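Local coordinates for conserved hypothetical protein (PDB 2FNA) that binds ADP and is an archaeal AAA+ ATPase of the P-loop NTPase clan, probably hydrolysing ATP, though its cellular role is not established, at residues A[236-240]-A[263-267]. Sequence-based numbering, arbitrary orientation.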
ATOM      1  N   TYR A 236       2.428 -23.718  -3.820  1.00 38.61           N
ATOM      2  CA  TYR A 236       3.455 -22.698  -4.067  1.00 36.90           C
ATOM      3  C   TYR A 236       3.785 -22.534  -5.567  1.00 37.72           C
ATOM      4  O   TYR A 236       3.936 -21.409  -6.063  1.00 37.10           O
ATOM      5  CB  TYR A 236       4.739 -22.976  -3.273  1.00 36.45           C
ATOM      6  CG  TYR A 236       5.787 -21.890  -3.484  1.00 37.23           C
ATOM      7  CD1 TYR A 236       5.633 -20.608  -2.952  1.00 34.43           C
ATOM      8  CD2 TYR A 236       6.908 -22.138  -4.264  1.00 39.46           C
ATOM      9  CE1 TYR A 236       6.584 -19.615  -3.200  1.00 33.42           C
ATOM     10  CE2 TYR A 236       7.856 -21.168  -4.495  1.00 39.89           C
ATOM     11  CZ  TYR A 236       7.703 -19.924  -3.957  1.00 34.16           C
ATOM     12  OH  TYR A 236       8.680 -18.982  -4.225  1.00 37.66           O
ATOM     13  N   GLU A 237       3.917 -23.646  -6.278  1.00 39.11           N
ATOM     14  CA  GLU A 237       4.251 -23.589  -7.701  1.00 42.61           C
ATOM     15  C   GLU A 237       3.182 -22.844  -8.489  1.00 40.81           C
ATOM     16  O   GLU A 237       3.513 -22.089  -9.385  1.00 42.30           O
ATOM     17  CB  GLU A 237       4.474 -24.992  -8.286  1.00 42.17           C
ATOM     18  CG  GLU A 237       5.840 -25.612  -7.898  1.00 47.98           C
ATOM     19  CD  GLU A 237       5.874 -27.165  -7.822  1.00 49.47           C
ATOM     20  OE1 GLU A 237       4.851 -27.860  -8.098  1.00 52.25           O
ATOM     21  OE2 GLU A 237       6.967 -27.691  -7.470  1.00 66.34           O
ATOM     22  N   LYS A 238       1.911 -23.028  -8.125  1.00 39.86           N
ATOM     23  CA  LYS A 238       0.783 -22.477  -8.892  1.00 39.99           C
ATOM     24  C   LYS A 238       0.390 -21.048  -8.481  1.00 38.85           C
ATOM     25  O   LYS A 238       0.019 -20.228  -9.323  1.00 37.36           O
ATOM     26  CB  LYS A 238      -0.437 -23.397  -8.757  1.00 40.42           C
ATOM     27  CG  LYS A 238      -0.442 -24.620  -9.679  1.00 48.25           C
ATOM     28  CD  LYS A 238      -0.993 -24.281 -11.069  1.00 53.06           C
ATOM     29  CE  LYS A 238      -1.805 -25.423 -11.663  1.00 62.60           C
ATOM     30  NZ  LYS A 238      -1.089 -26.733 -11.616  1.00 62.10           N
ATOM     31  N   ILE A 239       0.441 -20.767  -7.181  1.00 37.31           N
ATOM     32  CA  ILE A 239      -0.060 -19.510  -6.624  1.00 36.25           C
ATOM     33  C   ILE A 239       1.077 -18.513  -6.403  1.00 37.36           C
ATOM     34  O   ILE A 239       0.887 -17.301  -6.545  1.00 36.04           O
ATOM     35  CB  ILE A 239      -0.788 -19.751  -5.251  1.00 37.87           C
ATOM     36  CG1 ILE A 239      -2.000 -20.684  -5.430  1.00 39.42           C
ATOM     37  CG2 ILE A 239      -1.188 -18.414  -4.584  1.00 35.94           C
ATOM     38  CD1 ILE A 239      -2.947 -20.221  -6.479  1.00 41.26           C
ATOM     39  N   GLY A 240       2.234 -19.027  -5.991  1.00 38.76           N
ATOM     40  CA  GLY A 240       3.401 -18.201  -5.692  1.00 37.86           C
ATOM     41  C   GLY A 240       3.388 -17.724  -4.252  1.00 37.85           C
ATOM     42  O   GLY A 240       2.644 -18.251  -3.416  1.00 40.17           O
ATOM     43  N   ILE A 263      -7.465 -23.909  -6.015  1.00 33.56           N
ATOM     44  CA  ILE A 263      -6.456 -23.269  -6.868  1.00 33.76           C
ATOM     45  C   ILE A 263      -7.057 -22.463  -7.998  1.00 34.01           C
ATOM     46  O   ILE A 263      -6.636 -21.317  -8.210  1.00 32.52           O
ATOM     47  CB  ILE A 263      -5.470 -24.299  -7.442  1.00 36.36           C
ATOM     48  CG1 ILE A 263      -4.501 -24.707  -6.331  1.00 36.37           C
ATOM     49  CG2 ILE A 263      -4.691 -23.708  -8.658  1.00 35.71           C
ATOM     50  CD1 ILE A 263      -3.604 -25.835  -6.662  1.00 40.05           C
ATOM     51  N   ASN A 264      -8.007 -23.061  -8.737  1.00 33.17           N
ATOM     52  CA  ASN A 264      -8.592 -22.397  -9.880  0.50 33.32           C
ATOM     53  C   ASN A 264      -9.377 -21.171  -9.438  1.00 34.23           C
ATOM     54  O   ASN A 264      -9.317 -20.132 -10.081  1.00 33.51           O
ATOM     55  CB  ASN A 264      -9.478 -23.360 -10.686  0.50 33.80           C
ATOM     56  CG  ASN A 264      -8.666 -24.374 -11.492  0.50 34.33           C
ATOM     57  OD1 ASN A 264      -7.585 -24.067 -11.999  0.50 34.92           O
ATOM     58  ND2 ASN A 264      -9.192 -25.584 -11.615  0.50 38.47           N
ATOM     59  N   GLN A 265     -10.115 -21.291  -8.343  1.00 33.51           N
ATOM     60  CA  GLN A 265     -10.848 -20.137  -7.832  1.00 34.86           C
ATOM     61  C   GLN A 265      -9.910 -18.988  -7.424  1.00 31.35           C
ATOM     62  O   GLN A 265     -10.214 -17.794  -7.649  1.00 31.29           O
ATOM     63  CB  GLN A 265     -11.741 -20.543  -6.659  1.00 36.88           C
ATOM     64  CG  GLN A 265     -12.521 -19.378  -6.085  1.00 45.03           C
ATOM     65  CD  GLN A 265     -13.802 -19.810  -5.398  1.00 59.87           C
ATOM     66  OE1 GLN A 265     -14.285 -20.923  -5.600  1.00 64.88           O
ATOM     67  NE2 GLN A 265     -14.365 -18.919  -4.588  1.00 64.59           N
ATOM     68  N   THR A 266      -8.765 -19.335  -6.848  1.00 33.54           N
ATOM     69  CA  THR A 266      -7.770 -18.318  -6.436  1.00 32.62           C
ATOM     70  C   THR A 266      -7.169 -17.628  -7.644  1.00 31.16           C
ATOM     71  O   THR A 266      -7.094 -16.391  -7.707  1.00 33.23           O
ATOM     72  CB  THR A 266      -6.625 -18.926  -5.620  1.00 31.77           C
ATOM     73  OG1 THR A 266      -7.142 -19.538  -4.432  1.00 36.81           O
ATOM     74  CG2 THR A 266      -5.637 -17.841  -5.217  1.00 36.01           C
ATOM     75  N   LEU A 267      -6.730 -18.437  -8.596  1.00 29.66           N
ATOM     76  CA  LEU A 267      -6.274 -17.919  -9.886  1.00 29.48           C
ATOM     77  C   LEU A 267      -7.279 -17.018 -10.571  1.00 29.20           C
ATOM     78  O   LEU A 267      -6.914 -15.942 -11.035  1.00 29.89           O
ATOM     79  CB  LEU A 267      -5.889 -19.059 -10.793  1.00 30.52           C
ATOM     80  CG  LEU A 267      -4.688 -19.868 -10.285  1.00 32.95           C
ATOM     81  CD1 LEU A 267      -4.349 -20.949 -11.305  1.00 37.52           C
ATOM     82  CD2 LEU A 267      -3.479 -19.001 -10.031  1.00 38.62           C
TER
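I263 starts the contact by turning the beta-branched part of its side chain to the facing helix, where its CG2 lies 4.3 Å from CB of K238. K238 is an exposed residue, and the first carbons of its chain serve as apolar cover at the margin of the interface. CD1 of I239, ending the longer branch of a buried side chain, reaches over to this turn, 4.2 Å from the carbonyl O of I263, an oxygen that accepts the helical hydrogen bond from N of L267. One turn on, T266 lays its methyl against I239, CG2 to CD1 3.8 Å, the side chains crossing at about a right angle. Threonine can be buried here because OG1 hydrogen-bonds back to the carbonyl of A262, while CG2, anti to the backbone N, faces I239. The forked end of L267 lets CD2 meet both CD1 of I239, at 3.8 Å, and the carbonyl O of K238. G240, the first residue past its helix, takes a positive phi (88°); a CB there would press against the carbonyl O of I239, which calls for glycine. This is helix-helix packing without hydrogen bonds, consistent with an AAA+ lid subdomain, I239 lying about 11 Å from bound ADP. Helices 232-239 and 259-282 meet here; I239 and T266 also pack on helix 243-256, through W245 and F249, while L267 meets L351 and L354 of helix 350-355.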